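PDB 5TR9: ferredoxin-NADP reductase from Neisseria gonorrhoeae MIA_2011_03-10, which probably transfers electrons between NADP(H) and ferredoxin or flavodoxin through its bound FAD cofactor. Local coordinates for residues Lys26-Lys31 with Glu162-Asp167. Residues are numbered along the deposited sequence; the frame is centred on the assembly and turned at random.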
ATOM      1  N   LYS A  26      -9.717  12.575   8.069  1.00 13.09           N
ATOM      2  CA  LYS A  26     -10.402  12.950   6.837  1.00 12.16           C
ATOM      3  C   LYS A  26     -11.216  11.759   6.358  1.00 13.85           C
ATOM      4  O   LYS A  26     -10.658  10.685   6.124  1.00 15.48           O
ATOM      5  CB  LYS A  26      -9.380  13.377   5.776  1.00 14.69           C
ATOM      6  CG  LYS A  26      -9.956  13.780   4.428  1.00 19.34           C
ATOM      7  CD  LYS A  26      -8.817  14.299   3.527  1.00 22.30           C
ATOM      8  CE  LYS A  26      -9.298  14.706   2.152  1.00 28.45           C
ATOM      9  NZ  LYS A  26     -10.265  15.826   2.236  1.00 31.66           N
ATOM     10  N   HIS A  27     -12.531  11.936   6.236  1.00 13.83           N
ATOM     11  CA  HIS A  27     -13.379  10.920   5.618  1.00 13.89           C
ATOM     12  C   HIS A  27     -13.394  11.115   4.107  1.00 16.40           C
ATOM     13  O   HIS A  27     -13.796  12.178   3.613  1.00 19.73           O
ATOM     14  CB  HIS A  27     -14.798  10.968   6.170  1.00 15.01           C
ATOM     15  CG  HIS A  27     -14.974  10.195   7.433  1.00 19.02           C
ATOM     16  ND1 HIS A  27     -14.627  10.700   8.668  1.00 21.52           N
ATOM     17  CD2 HIS A  27     -15.448   8.946   7.653  1.00 18.22           C
ATOM     18  CE1 HIS A  27     -14.890   9.798   9.598  1.00 20.42           C
ATOM     19  NE2 HIS A  27     -15.392   8.727   9.009  1.00 22.06           N
ATOM     20  N   HIS A  28     -12.942  10.095   3.382  1.00 12.56           N
ATOM     21  CA  HIS A  28     -13.072  10.075   1.931  1.00 13.11           C
ATOM     22  C   HIS A  28     -14.401   9.472   1.508  1.00 18.62           C
ATOM     23  O   HIS A  28     -14.997   9.905   0.511  1.00 17.44           O
ATOM     24  CB  HIS A  28     -11.905   9.306   1.321  1.00 13.06           C
ATOM     25  CG  HIS A  28     -10.572   9.879   1.683  1.00 13.92           C
ATOM     26  ND1 HIS A  28      -9.834  10.659   0.816  1.00 16.84           N
ATOM     27  CD2 HIS A  28      -9.858   9.815   2.832  1.00 14.38           C
ATOM     28  CE1 HIS A  28      -8.711  11.030   1.410  1.00 17.21           C
ATOM     29  NE2 HIS A  28      -8.706  10.539   2.637  1.00 13.93           N
ATOM     30  N   THR A  29     -14.861   8.475   2.256  1.00 16.41           N
ATOM     31  CA  THR A  29     -16.203   7.912   2.220  1.00 14.02           C
ATOM     32  C   THR A  29     -16.599   7.714   3.676  1.00 14.28           C
ATOM     33  O   THR A  29     -15.769   7.948   4.568  1.00 15.49           O
ATOM     34  CB  THR A  29     -16.246   6.574   1.477  1.00 16.05           C
ATOM     35  OG1 THR A  29     -15.631   5.587   2.310  1.00 16.09           O
ATOM     36  CG2 THR A  29     -15.520   6.637   0.133  1.00 17.35           C
ATOM     37  N   PRO A  30     -17.825   7.269   3.968  1.00 15.00           N
ATOM     38  CA  PRO A  30     -18.180   7.001   5.369  1.00 16.07           C
ATOM     39  C   PRO A  30     -17.275   6.000   6.055  1.00 18.75           C
ATOM     40  O   PRO A  30     -17.173   6.040   7.287  1.00 19.80           O
ATOM     41  CB  PRO A  30     -19.617   6.475   5.268  1.00 17.27           C
ATOM     42  CG  PRO A  30     -20.166   7.162   4.053  1.00 16.29           C
ATOM     43  CD  PRO A  30     -19.008   7.189   3.087  1.00 15.97           C
ATOM     44  N   LYS A  31     -16.602   5.115   5.315  1.00 14.07           N
ATOM     45  CA  LYS A  31     -15.835   4.026   5.897  0.61 15.16           C
ATOM     46  C   LYS A  31     -14.356   4.048   5.526  1.00 14.18           C
ATOM     47  O   LYS A  31     -13.617   3.150   5.947  1.00 17.00           O
ATOM     48  CB  LYS A  31     -16.441   2.676   5.476  0.61 17.05           C
ATOM     49  CG  LYS A  31     -17.896   2.491   5.881  0.61 18.81           C
ATOM     50  CD  LYS A  31     -18.039   2.444   7.394  0.61 20.23           C
ATOM     51  CE  LYS A  31     -19.493   2.363   7.819  0.61 27.73           C
ATOM     52  NZ  LYS A  31     -19.647   2.579   9.285  0.61 29.27           N
ATOM     53  N   GLU A 162     -14.336   3.464  -3.837  1.00 11.64           N
ATOM     54  CA  GLU A 162     -13.189   3.088  -3.022  1.00 11.27           C
ATOM     55  C   GLU A 162     -11.862   3.520  -3.631  1.00 12.07           C
ATOM     56  O   GLU A 162     -10.824   3.367  -2.978  1.00 15.12           O
ATOM     57  CB  GLU A 162     -13.203   1.576  -2.784  1.00 13.05           C
ATOM     58  CG  GLU A 162     -14.404   1.165  -1.935  1.00 14.83           C
ATOM     59  CD  GLU A 162     -14.663  -0.327  -1.887  1.00 22.65           C
ATOM     60  OE1 GLU A 162     -14.759  -0.967  -2.954  1.00 16.45           O
ATOM     61  OE2 GLU A 162     -14.822  -0.856  -0.765  1.00 24.69           O
ATOM     62  N   LEU A 163     -11.869   4.056  -4.853  1.00 14.22           N
ATOM     63  CA  LEU A 163     -10.640   4.523  -5.503  1.00 14.41           C
ATOM     64  C   LEU A 163     -10.345   5.948  -5.032  1.00 15.47           C
ATOM     65  O   LEU A 163     -10.435   6.925  -5.781  1.00 17.08           O
ATOM     66  CB  LEU A 163     -10.786   4.460  -7.020  1.00 13.58           C
ATOM     67  CG  LEU A 163     -10.988   3.080  -7.669  1.00 13.40           C
ATOM     68  CD1 LEU A 163     -11.424   3.227  -9.126  1.00 14.98           C
ATOM     69  CD2 LEU A 163      -9.727   2.235  -7.560  1.00 14.71           C
ATOM     70  N   ILE A 164     -10.009   6.067  -3.742  1.00 14.55           N
ATOM     71  CA  ILE A 164      -9.959   7.399  -3.143  1.00 14.66           C
ATOM     72  C   ILE A 164      -8.688   8.161  -3.488  1.00 14.08           C
ATOM     73  O   ILE A 164      -8.602   9.360  -3.182  1.00 19.52           O
ATOM     74  CB  ILE A 164     -10.144   7.329  -1.614  1.00 13.95           C
ATOM     75  CG1 ILE A 164      -9.029   6.528  -0.951  1.00 15.72           C
ATOM     76  CG2 ILE A 164     -11.533   6.743  -1.251  1.00 14.85           C
ATOM     77  CD1 ILE A 164      -8.935   6.792   0.553  1.00 19.37           C
ATOM     78  N   PHE A 165      -7.720   7.520  -4.139  1.00 14.87           N
ATOM     79  CA  PHE A 165      -6.517   8.192  -4.618  1.00 14.57           C
ATOM     80  C   PHE A 165      -6.520   8.344  -6.132  1.00 19.72           C
ATOM     81  O   PHE A 165      -5.506   8.747  -6.709  1.00 20.64           O
ATOM     82  CB  PHE A 165      -5.274   7.429  -4.147  1.00 14.10           C
ATOM     83  CG  PHE A 165      -5.251   7.203  -2.661  1.00 16.47           C
ATOM     84  CD1 PHE A 165      -4.925   8.239  -1.796  1.00 19.44           C
ATOM     85  CD2 PHE A 165      -5.597   5.971  -2.129  1.00 15.54           C
ATOM     86  CE1 PHE A 165      -4.929   8.053  -0.418  1.00 21.13           C
ATOM     87  CE2 PHE A 165      -5.618   5.777  -0.745  1.00 14.70           C
ATOM     88  CZ  PHE A 165      -5.278   6.817   0.106  1.00 16.34           C
ATOM     89  N   ASN A 166      -7.652   8.048  -6.778  1.00 21.49           N
ATOM     90  CA  ASN A 166      -7.703   7.955  -8.235  1.00 20.78           C
ATOM     91  C   ASN A 166      -7.360   9.280  -8.900  1.00 21.99           C
ATOM     92  O   ASN A 166      -6.558   9.321  -9.840  1.00 22.17           O
ATOM     93  CB  ASN A 166      -9.091   7.489  -8.668  1.00 26.42           C
ATOM     94  CG  ASN A 166      -9.266   7.517 -10.167  1.00 31.25           C
ATOM     95  OD1 ASN A 166      -8.839   6.602 -10.864  1.00 29.94           O
ATOM     96  ND2 ASN A 166      -9.899   8.570 -10.673  1.00 38.18           N
ATOM     97  N   ASP A 167      -7.995  10.374  -8.459  1.00 21.82           N
ATOM     98  CA  ASP A 167      -7.726  11.669  -9.079  1.00 24.82           C
ATOM     99  C   ASP A 167      -6.256  12.038  -8.961  1.00 26.81           C
ATOM    100  O   ASP A 167      -5.649  12.522  -9.925  1.00 29.10           O
ATOM    101  CB  ASP A 167      -8.597  12.755  -8.449  1.00 26.67           C
ATOM    102  CG  ASP A 167     -10.065  12.600  -8.794  1.00 36.33           C
ATOM    103  OD1 ASP A 167     -10.406  11.690  -9.578  1.00 42.11           O
ATOM    104  OD2 ASP A 167     -10.879  13.392  -8.274  1.00 42.09           O
TER
HETATM  105  O   HOH W   1     -10.497  10.882  -1.796  1.00 23.99           O
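Ile164 meets His28 where the two domains of the ferredoxin-NADP reductase fold face each other: His28 and Thr29 lie in the turn after strand 17-27 of the antiparallel FAD-binding sheet, and Ile164 lies in the loop leading into helix 166-173 of the parallel-sheet NAD-binding domain. From the backbone outward, Ile164 CB lies 4.0 Å from His28 CB. Ile164 CG2 packs more closely, 3.7 Å from His28 CB, and lies 4.2 Å from Thr29 CG2. With chi1 at 62°, CG1 of Ile164 is flanked by its own backbone N and C and rests over a face of the Phe165 ring, near its rim. Ile164 CD1 then lies over a face of the imidazole, 3.9 Å from the centroid of the His28 ring and 19° off its normal, a CH-pi contact shifted toward CG. The two side chains cross nearly at right angles.

No direct hydrogen bond joins the segments, but the imidazole has a polar partner at each nitrogen. NE2 is hydrogen-bonded to Thr34 OG1 on the adjoining strand 32-38, whereas a water in the ring plane lies 2.7 Å from His28 ND1 and donates to Ile164 O at 2.8 Å.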